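Local coordinates for Lmo0131 protein (Listeria monocytogenes, PDB 4Q6J) that probably hydrolyses cyclic di-GMP as a cyclic-guanylate-specific phosphodiesterase of the EAL family, at residues Phe157-Ser162 with Lys176-Phe181; Gly207-Glu212 with Met226-Phe231; Cys121-Ile126 with Ile172-Thr177. All blocks are in the same frame, centred on the assembly; numbering follows the deposited sequence.

Contact 1: residues Phe157-Ser162 with Lys176-Phe181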
loop_
_atom_site.group_PDB
_atom_site.type_symbol
_atom_site.label_atom_id
_atom_site.label_comp_id
_atom_site.label_asym_id
_atom_site.label_seq_id
_atom_site.Cartn_x
_atom_site.Cartn_y
_atom_site.Cartn_z
ATOM N N PHE B 157 -2.973 -1.814 -16.781
ATOM C CA PHE B 157 -1.585 -1.568 -17.085
ATOM C C PHE B 157 -1.224 -0.127 -16.780
ATOM O O PHE B 157 -1.737 0.816 -17.330
ATOM C CB PHE B 157 -1.183 -1.914 -18.532
ATOM C CG PHE B 157 0.298 -1.768 -18.774
ATOM C CD1 PHE B 157 0.825 -0.547 -19.122
ATOM C CD2 PHE B 157 1.161 -2.812 -18.544
ATOM C CE1 PHE B 157 2.173 -0.390 -19.309
ATOM C CE2 PHE B 157 2.520 -2.651 -18.717
ATOM C CZ PHE B 157 3.024 -1.442 -19.105
ATOM N N GLY B 158 -0.271 -0.026 -15.885
ATOM C CA GLY B 158 0.443 1.166 -15.529
ATOM C C GLY B 158 -0.199 1.902 -14.385
ATOM O O GLY B 158 0.482 2.637 -13.693
ATOM N N LYS B 159 -1.502 1.728 -14.202
ATOM C CA LYS B 159 -2.138 2.121 -12.956
ATOM C C LYS B 159 -1.748 1.201 -11.818
ATOM O O LYS B 159 -1.311 1.656 -10.778
ATOM C CB LYS B 159 -3.658 2.152 -13.108
ATOM C CG LYS B 159 -4.412 2.222 -11.787
ATOM C CD LYS B 159 -5.917 2.111 -11.965
ATOM C CE LYS B 159 -6.629 2.424 -10.658
ATOM N NZ LYS B 159 -7.945 1.751 -10.518
ATOM N N GLY B 160 -1.844 -0.106 -12.057
ATOM C CA GLY B 160 -1.581 -1.093 -11.027
ATOM C C GLY B 160 -0.126 -1.115 -10.602
ATOM O O GLY B 160 0.686 -0.331 -11.093
ATOM N N TYR B 161 0.193 -2.006 -9.709
ATOM C CA TYR B 161 1.517 -2.050 -9.198
ATOM C C TYR B 161 2.509 -2.539 -10.234
ATOM O O TYR B 161 2.306 -3.545 -10.881
ATOM C CB TYR B 161 1.521 -2.978 -8.021
ATOM C CG TYR B 161 2.783 -2.965 -7.243
ATOM C CD1 TYR B 161 3.621 -4.064 -7.235
ATOM C CD2 TYR B 161 3.145 -1.858 -6.516
ATOM C CE1 TYR B 161 4.796 -4.052 -6.518
ATOM C CE2 TYR B 161 4.302 -1.845 -5.787
ATOM C CZ TYR B 161 5.119 -2.940 -5.792
ATOM O OH TYR B 161 6.268 -2.895 -5.066
ATOM N N SER B 162 3.605 -1.823 -10.377
ATOM C CA SER B 162 4.799 -2.329 -11.042
ATOM C C SER B 162 4.445 -3.045 -12.342
ATOM O O SER B 162 4.820 -4.200 -12.547
ATOM C CB SER B 162 5.569 -3.272 -10.116
ATOM O OG SER B 162 6.520 -2.561 -9.341
ATOM N N LYS B 176 -3.868 -5.244 -20.994
ATOM C CA LYS B 176 -5.140 -4.560 -20.906
ATOM C C LYS B 176 -4.948 -3.230 -20.184
ATOM O O LYS B 176 -4.188 -3.121 -19.211
ATOM C CB LYS B 176 -6.172 -5.452 -20.209
ATOM C CG LYS B 176 -6.174 -6.844 -20.817
ATOM C CD LYS B 176 -7.424 -7.642 -20.521
ATOM C CE LYS B 176 -8.659 -7.064 -21.198
ATOM N NZ LYS B 176 -9.884 -7.480 -20.471
ATOM N N THR B 177 -5.616 -2.206 -20.689
ATOM C CA THR B 177 -5.541 -0.879 -20.101
ATOM C C THR B 177 -6.901 -0.460 -19.610
ATOM O O THR B 177 -7.911 -0.834 -20.183
ATOM C CB THR B 177 -5.051 0.114 -21.131
ATOM O OG1 THR B 177 -5.947 0.097 -22.249
ATOM C CG2 THR B 177 -3.651 -0.277 -21.589
ATOM N N ASP B 178 -6.949 0.302 -18.534
ATOM C CA ASP B 178 -8.251 0.614 -17.991
ATOM C C ASP B 178 -8.748 1.945 -18.532
ATOM O O ASP B 178 -8.085 2.592 -19.349
ATOM C CB ASP B 178 -8.293 0.485 -16.461
ATOM C CG ASP B 178 -7.576 1.584 -15.751
ATOM O OD1 ASP B 178 -8.198 2.638 -15.522
ATOM O OD2 ASP B 178 -6.407 1.373 -15.383
HETATM N N MSE B 179 -9.929 2.356 -18.110
HETATM C CA MSE B 179 -10.659 3.407 -18.766
HETATM C C MSE B 179 -9.928 4.735 -18.767
HETATM O O MSE B 179 -10.027 5.457 -19.745
HETATM C CB MSE B 179 -12.064 3.490 -18.186
HETATM C CG MSE B 179 -12.218 4.511 -17.085
HETATM SE SE MSE B 179 -12.856 6.193 -17.875
HETATM C CE MSE B 179 -14.445 6.125 -16.717
ATOM N N SER B 180 -9.242 5.075 -17.691
ATOM C CA SER B 180 -8.542 6.351 -17.606
ATOM C C SER B 180 -7.469 6.499 -18.696
ATOM O O SER B 180 -7.192 7.590 -19.193
ATOM C CB SER B 180 -7.862 6.467 -16.256
ATOM O OG SER B 180 -6.802 5.540 -16.190
ATOM N N PHE B 181 -6.856 5.385 -19.039
ATOM C CA PHE B 181 -5.782 5.394 -20.004
ATOM C C PHE B 181 -6.198 5.991 -21.368
ATOM O O PHE B 181 -5.362 6.555 -22.084
ATOM C CB PHE B 181 -5.281 3.966 -20.182
ATOM C CG PHE B 181 -3.879 3.876 -20.692
ATOM C CD1 PHE B 181 -2.819 4.275 -19.904
ATOM C CD2 PHE B 181 -3.622 3.386 -21.941
ATOM C CE1 PHE B 181 -1.526 4.188 -20.361
ATOM C CE2 PHE B 181 -2.312 3.297 -22.405
ATOM C CZ PHE B 181 -1.275 3.707 -21.607
HETATM O O HOH W 1 -4.455 1.435 -17.440
#
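Phe157 and Lys176 make the direct hydrogen bond of this contact: Phe157 N donates to Lys176 O over 3.0 Å, with an angle of 154° at the hydrogen. The next link runs through water 1, which donates to Phe157 O (2.8 Å) and to Asp178 OD2 and accepts from Asp178 N, so three bonds fix it between loop and strand end. Asp178 can serve this water twice because its CG sits between its own N and carbonyl carbon (chi1 73°), folding the carboxylate back over the backbone. Its OD1 takes a weak bond from Ser180 N. Across OD2 lies the extended chain of Lys159, roughly at a right angle, with Lys159 CD 3.5 Å from Asp178 OD2. The ammonium makes no ion pair here, Lys159 NZ staying 5.1 Å from Asp178 OD1. Phe157 touches with its root: its CB is 3.3 Å from Lys176 O, while CG, anti to the backbone N (chi1 -175°), carries the ring away from 176-181. The sequence fits the DDFGxGYSS loop of EAL domains, here following strand 151-154, and it meets the second subunit, where Leu164 of that subunit packs on Phe157. Within the chain, Phe157 packs against Leu167 of helix 163-169 and Ile198 of helix 189-204, while Phe181 packs on Ile194 of the latter helix beyond strand 174-177.

Contact 2: residues Gly207-Glu212 with Met226-Phe231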
loop_
_atom_site.group_PDB
_atom_site.type_symbol
_atom_site.label_atom_id
_atom_site.label_comp_id
_atom_site.label_asym_id
_atom_site.label_seq_id
_atom_site.Cartn_x
_atom_site.Cartn_y
_atom_site.Cartn_z
ATOM N N GLY B 207 3.164 -9.175 -28.312
ATOM C CA GLY B 207 1.863 -9.333 -27.700
ATOM C C GLY B 207 0.847 -8.436 -28.383
ATOM O O GLY B 207 1.127 -7.859 -29.453
ATOM N N LYS B 208 -0.332 -8.327 -27.765
ATOM C CA LYS B 208 -1.399 -7.479 -28.246
ATOM C C LYS B 208 -1.982 -6.683 -27.094
ATOM O O LYS B 208 -1.781 -7.025 -25.943
ATOM C CB LYS B 208 -2.471 -8.319 -28.910
ATOM C CG LYS B 208 -1.888 -9.059 -30.096
ATOM C CD LYS B 208 -2.881 -9.640 -31.027
ATOM C CE LYS B 208 -2.174 -10.112 -32.275
ATOM N NZ LYS B 208 -3.149 -10.774 -33.132
ATOM N N VAL B 209 -2.710 -5.624 -27.405
ATOM C CA VAL B 209 -3.249 -4.731 -26.397
ATOM C C VAL B 209 -4.768 -4.727 -26.460
ATOM O O VAL B 209 -5.321 -4.665 -27.553
ATOM C CB VAL B 209 -2.777 -3.295 -26.693
ATOM C CG1 VAL B 209 -3.450 -2.311 -25.775
ATOM C CG2 VAL B 209 -1.288 -3.195 -26.541
ATOM N N VAL B 210 -5.446 -4.763 -25.310
ATOM C CA VAL B 210 -6.895 -4.543 -25.255
ATOM C C VAL B 210 -7.113 -3.236 -24.514
ATOM O O VAL B 210 -6.603 -3.086 -23.422
ATOM C CB VAL B 210 -7.677 -5.626 -24.444
ATOM C CG1 VAL B 210 -9.152 -5.244 -24.380
ATOM C CG2 VAL B 210 -7.527 -7.008 -25.024
ATOM N N THR B 211 -7.843 -2.283 -25.090
ATOM C CA THR B 211 -8.175 -1.080 -24.338
ATOM C C THR B 211 -9.617 -1.194 -23.844
ATOM O O THR B 211 -10.522 -1.273 -24.651
ATOM C CB THR B 211 -7.985 0.199 -25.194
ATOM O OG1 THR B 211 -8.667 0.053 -26.440
ATOM C CG2 THR B 211 -6.530 0.447 -25.471
ATOM N N GLU B 212 -9.812 -1.231 -22.520
ATOM C CA GLU B 212 -11.140 -1.255 -21.927
ATOM C C GLU B 212 -11.614 0.176 -21.706
ATOM O O GLU B 212 -10.833 1.123 -21.796
ATOM C CB GLU B 212 -11.133 -1.959 -20.576
ATOM C CG GLU B 212 -10.388 -3.260 -20.553
ATOM C CD GLU B 212 -10.593 -4.004 -19.234
ATOM O OE1 GLU B 212 -11.481 -3.613 -18.448
ATOM O OE2 GLU B 212 -9.870 -4.976 -18.967
HETATM N N MSE B 226 -3.672 4.148 -33.638
HETATM C CA MSE B 226 -2.499 3.851 -32.830
HETATM C C MSE B 226 -2.243 2.357 -32.665
HETATM O O MSE B 226 -1.432 1.945 -31.831
HETATM C CB MSE B 226 -2.605 4.525 -31.481
HETATM C CG MSE B 226 -2.422 5.992 -31.617
HETATM SE SE MSE B 226 -2.436 6.840 -29.913
HETATM C CE MSE B 226 -4.285 6.525 -29.484
ATOM N N LYS B 227 -2.945 1.561 -33.468
ATOM C CA LYS B 227 -2.670 0.139 -33.596
ATOM C C LYS B 227 -3.120 -0.717 -32.410
ATOM O O LYS B 227 -2.624 -1.827 -32.232
ATOM C CB LYS B 227 -1.182 -0.112 -33.936
ATOM C CG LYS B 227 -0.643 0.718 -35.137
ATOM C CD LYS B 227 0.848 0.492 -35.386
ATOM C CE LYS B 227 1.441 1.594 -36.265
ATOM N NZ LYS B 227 1.634 2.889 -35.541
ATOM N N VAL B 228 -4.068 -0.223 -31.616
ATOM C CA VAL B 228 -4.641 -1.051 -30.559
ATOM C C VAL B 228 -5.308 -2.242 -31.233
ATOM O O VAL B 228 -5.995 -2.080 -32.236
ATOM C CB VAL B 228 -5.664 -0.264 -29.715
ATOM C CG1 VAL B 228 -6.288 -1.171 -28.708
ATOM C CG2 VAL B 228 -4.985 0.905 -29.008
ATOM N N ASP B 229 -5.121 -3.440 -30.704
ATOM C CA ASP B 229 -5.664 -4.620 -31.356
ATOM C C ASP B 229 -7.154 -4.890 -31.067
ATOM O O ASP B 229 -7.868 -5.341 -31.936
ATOM C CB ASP B 229 -4.877 -5.834 -30.912
ATOM C CG ASP B 229 -3.415 -5.700 -31.180
ATOM O OD1 ASP B 229 -3.030 -6.081 -32.285
ATOM O OD2 ASP B 229 -2.661 -5.212 -30.295
ATOM N N TYR B 230 -7.593 -4.642 -29.827
ATOM C CA TYR B 230 -8.922 -5.057 -29.369
ATOM C C TYR B 230 -9.543 -3.995 -28.516
ATOM O O TYR B 230 -8.840 -3.287 -27.808
ATOM C CB TYR B 230 -8.867 -6.325 -28.524
ATOM C CG TYR B 230 -8.145 -7.472 -29.192
ATOM C CD1 TYR B 230 -8.705 -8.137 -30.270
ATOM C CD2 TYR B 230 -6.911 -7.901 -28.733
ATOM C CE1 TYR B 230 -8.047 -9.181 -30.886
ATOM C CE2 TYR B 230 -6.248 -8.956 -29.332
ATOM C CZ TYR B 230 -6.821 -9.592 -30.408
ATOM O OH TYR B 230 -6.166 -10.633 -30.994
ATOM N N PHE B 231 -10.867 -3.919 -28.566
ATOM C CA PHE B 231 -11.628 -2.947 -27.790
ATOM C C PHE B 231 -12.611 -3.629 -26.839
ATOM O O PHE B 231 -13.154 -4.689 -27.138
ATOM C CB PHE B 231 -12.458 -2.044 -28.715
ATOM C CG PHE B 231 -11.650 -1.245 -29.720
ATOM C CD1 PHE B 231 -10.448 -0.645 -29.361
ATOM C CD2 PHE B 231 -12.105 -1.095 -31.022
ATOM C CE1 PHE B 231 -9.729 0.097 -30.284
ATOM C CE2 PHE B 231 -11.379 -0.364 -31.934
ATOM C CZ PHE B 231 -10.199 0.223 -31.564
#
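Val210 and Tyr230 pair in the parallel ladder of a beta-alpha-beta unit: strand 208-211, helix 217-225, strand 230-231. Thr211 N donates to Tyr230 O (3.1 Å). One step earlier Val209 O receives Tyr230 N at 3.2 Å, plus a weak bond from Asp229 N. Just before strand 230-231, the side chain of Asp229 takes over: Asp229 OD2 accepts Val209 N at 2.9 Å on its anti side, 30° out of the carboxylate plane. The same oxygen is also bonded by His203, so two donors hold the carboxylate. Lys208 runs extended across it and on to the phenol, its CD 3.4 Å from Tyr230 OH. On that face Val210 CG2 meets Tyr230 CB at 3.8 Å. On the other face Thr211 and Val228 meet tip to tip, Thr211 CG2 being 3.6 Å from Val228 CG1. Thr211 OG1, swung between N and carbonyl carbon (chi1 51°), lies at the edge of the Phe231 ring, in its plane, and is buried there without a hydrogen-bonding partner in the model. Leu223 of the connecting helix covers this side. Strand 230-231 also pairs antiparallel with strand 20-29, the mixed closure that distinguishes the EAL barrel from an all-parallel TIM barrel.

Contact 3: residues Cys121-Ile126 with Ile172-Thr177. With EDO (1,2-ethanediol), chain N.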
loop_
_atom_site.group_PDB
_atom_site.type_symbol
_atom_site.label_atom_id
_atom_site.label_comp_id
_atom_site.label_asym_id
_atom_site.label_seq_id
_atom_site.Cartn_x
_atom_site.Cartn_y
_atom_site.Cartn_z
ATOM N N CYS B 121 -8.541 -21.061 -26.136
ATOM C CA CYS B 121 -9.616 -20.095 -25.983
ATOM C C CYS B 121 -9.801 -19.626 -24.544
ATOM O O CYS B 121 -10.745 -18.911 -24.251
ATOM C CB CYS B 121 -10.903 -20.688 -26.484
ATOM S SG CYS B 121 -10.835 -21.015 -28.235
ATOM N N LEU B 122 -8.926 -20.054 -23.638
ATOM C CA LEU B 122 -8.935 -19.508 -22.277
ATOM C C LEU B 122 -7.819 -18.503 -22.138
ATOM O O LEU B 122 -6.728 -18.718 -22.639
ATOM C CB LEU B 122 -8.810 -20.580 -21.175
ATOM C CG LEU B 122 -8.783 -20.109 -19.707
ATOM C CD1 LEU B 122 -10.183 -19.889 -19.209
ATOM C CD2 LEU B 122 -8.082 -21.138 -18.862
ATOM N N GLU B 123 -8.131 -17.418 -21.425
ATOM C CA GLU B 123 -7.182 -16.380 -21.053
ATOM C C GLU B 123 -7.218 -16.202 -19.520
ATOM O O GLU B 123 -8.275 -16.005 -18.943
ATOM C CB GLU B 123 -7.557 -15.081 -21.766
ATOM C CG GLU B 123 -6.834 -13.863 -21.267
ATOM C CD GLU B 123 -7.254 -12.602 -22.055
ATOM O OE1 GLU B 123 -7.365 -12.711 -23.291
ATOM O OE2 GLU B 123 -7.493 -11.526 -21.460
ATOM N N ILE B 124 -6.062 -16.333 -18.881
ATOM C CA ILE B 124 -5.915 -15.960 -17.481
ATOM C C ILE B 124 -5.545 -14.499 -17.446
ATOM O O ILE B 124 -4.518 -14.114 -17.976
ATOM C CB ILE B 124 -4.807 -16.756 -16.784
ATOM C CG1 ILE B 124 -5.218 -18.222 -16.617
ATOM C CG2 ILE B 124 -4.451 -16.138 -15.436
ATOM C CD1 ILE B 124 -4.130 -19.100 -16.029
ATOM N N GLU B 125 -6.414 -13.695 -16.840
ATOM C CA GLU B 125 -6.190 -12.271 -16.690
ATOM C C GLU B 125 -5.746 -11.974 -15.261
ATOM O O GLU B 125 -6.491 -12.173 -14.308
ATOM C CB GLU B 125 -7.442 -11.476 -17.036
ATOM C CG GLU B 125 -7.293 -10.039 -16.618
ATOM C CD GLU B 125 -8.452 -9.165 -17.014
ATOM O OE1 GLU B 125 -9.274 -9.571 -17.835
ATOM O OE2 GLU B 125 -8.540 -8.035 -16.502
ATOM N N ILE B 126 -4.513 -11.523 -15.113
ATOM C CA ILE B 126 -3.911 -11.323 -13.805
ATOM C C ILE B 126 -4.418 -10.004 -13.234
ATOM O O ILE B 126 -4.301 -8.957 -13.880
ATOM C CB ILE B 126 -2.347 -11.330 -13.878
ATOM C CG1 ILE B 126 -1.845 -12.593 -14.578
ATOM C CG2 ILE B 126 -1.725 -11.157 -12.486
ATOM C CD1 ILE B 126 -0.417 -12.519 -14.972
ATOM N N ILE B 172 3.508 -12.702 -20.452
ATOM C CA ILE B 172 2.296 -12.005 -20.840
ATOM C C ILE B 172 2.057 -12.014 -22.360
ATOM O O ILE B 172 2.969 -11.751 -23.141
ATOM C CB ILE B 172 2.345 -10.541 -20.332
ATOM C CG1 ILE B 172 2.694 -10.478 -18.845
ATOM C CG2 ILE B 172 1.045 -9.851 -20.589
ATOM C CD1 ILE B 172 1.811 -11.318 -18.007
ATOM N N ASP B 173 0.823 -12.339 -22.763
ATOM C CA ASP B 173 0.377 -12.294 -24.161
ATOM C C ASP B 173 -0.413 -11.011 -24.469
ATOM O O ASP B 173 -0.328 -10.468 -25.562
ATOM C CB ASP B 173 -0.554 -13.472 -24.489
ATOM C CG ASP B 173 0.107 -14.819 -24.332
ATOM O OD1 ASP B 173 1.110 -15.069 -25.027
ATOM O OD2 ASP B 173 -0.384 -15.630 -23.534
ATOM N N ILE B 174 -1.217 -10.556 -23.519
ATOM C CA ILE B 174 -2.117 -9.432 -23.755
ATOM C C ILE B 174 -2.029 -8.416 -22.612
ATOM O O ILE B 174 -2.097 -8.760 -21.434
ATOM C CB ILE B 174 -3.586 -9.904 -23.920
ATOM C CG1 ILE B 174 -3.759 -10.741 -25.188
ATOM C CG2 ILE B 174 -4.550 -8.738 -23.917
ATOM C CD1 ILE B 174 -4.415 -12.055 -24.908
ATOM N N VAL B 175 -1.834 -7.161 -22.990
ATOM C CA VAL B 175 -1.857 -6.055 -22.051
ATOM C C VAL B 175 -3.203 -5.364 -22.134
ATOM O O VAL B 175 -3.621 -4.956 -23.212
ATOM C CB VAL B 175 -0.756 -5.036 -22.377
ATOM C CG1 VAL B 175 -1.038 -3.691 -21.708
ATOM C CG2 VAL B 175 0.617 -5.606 -21.994
ATOM N N LYS B 176 -3.868 -5.244 -20.994
ATOM C CA LYS B 176 -5.140 -4.560 -20.906
ATOM C C LYS B 176 -4.948 -3.230 -20.184
ATOM O O LYS B 176 -4.188 -3.121 -19.211
ATOM C CB LYS B 176 -6.172 -5.452 -20.209
ATOM C CG LYS B 176 -6.174 -6.844 -20.817
ATOM C CD LYS B 176 -7.424 -7.642 -20.521
ATOM C CE LYS B 176 -8.659 -7.064 -21.198
ATOM N NZ LYS B 176 -9.884 -7.480 -20.471
ATOM N N THR B 177 -5.616 -2.206 -20.689
ATOM C CA THR B 177 -5.541 -0.879 -20.101
ATOM C C THR B 177 -6.901 -0.460 -19.610
ATOM O O THR B 177 -7.911 -0.834 -20.183
ATOM C CB THR B 177 -5.051 0.114 -21.131
ATOM O OG1 THR B 177 -5.947 0.097 -22.249
ATOM C CG2 THR B 177 -3.651 -0.277 -21.589
HETATM C C1 EDO N . -7.321 -10.371 -25.998
HETATM O O1 EDO N . -7.718 -10.485 -24.623
HETATM C C2 EDO N . -8.486 -10.653 -26.931
HETATM O O2 EDO N . -9.459 -9.606 -26.843
HETATM O O HOH W 2 -9.930 -10.161 -21.010
#
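Strands 122-126 and 174-177 run in the same general direction, 48° apart with axes 9.0 Å from each other at closest, because strand 151-154 of the TIM-like barrel lies between them. They therefore meet through side chains alone. On one side of the sheet Glu123, Glu125, Ile174 and Lys176 gather. Lys176, bent at chi3 (67°), turns NZ toward Glu125 OE1, a long salt bridge of 3.4 Å and weak as a hydrogen bond. Its stronger partner is Glu212, and Gln232 bonds it too. Water 2 fills in between the groups: it accepts from Lys176 NZ (2.7 Å) and donates to Glu123 OE2 and Glu125 OE1, joining both carboxylates to the ammonium. This polar cluster is consistent with the active-site pocket of EAL domains. Glu123 OE2 is held further by Ser153 of the intervening strand. On the opposite side, Ile126 CD1 and Ile172 CD1 touch at 4.0 Å, beside Val152. A mainly polar face, with Ile174 among its groups, and an aliphatic one are consistent with the interior and the helix-facing exterior of such a barrel. A bound 1,2-ethanediol, probably from the crystallisation liquor, occupies the polar side: its C1 lies 3.5 Å from Ile174 CD1, and its O1 donates to Glu123 OE1 at 2.6 Å.

The three contacts all reach one sheet, their centres 11 to 13 Å apart. Contact 3 opens first and spans strand 151-154; contact 1 opens within that span and finishes on the same strand 174-177, so the two share Lys176 and Thr177. Contact 2 follows in series, on strand 208-211, the neighbour of 174-177. Strand 174-177 is thus the common member: probable backbone bonds from Val210 N to Val175 O and from Thr177 N to Val210 O, together with the Lys176–Glu212 salt bridge, tie it to contact 2. Within a single EAL domain, they join barrel interior, barrel closure and the loop facing a second subunit.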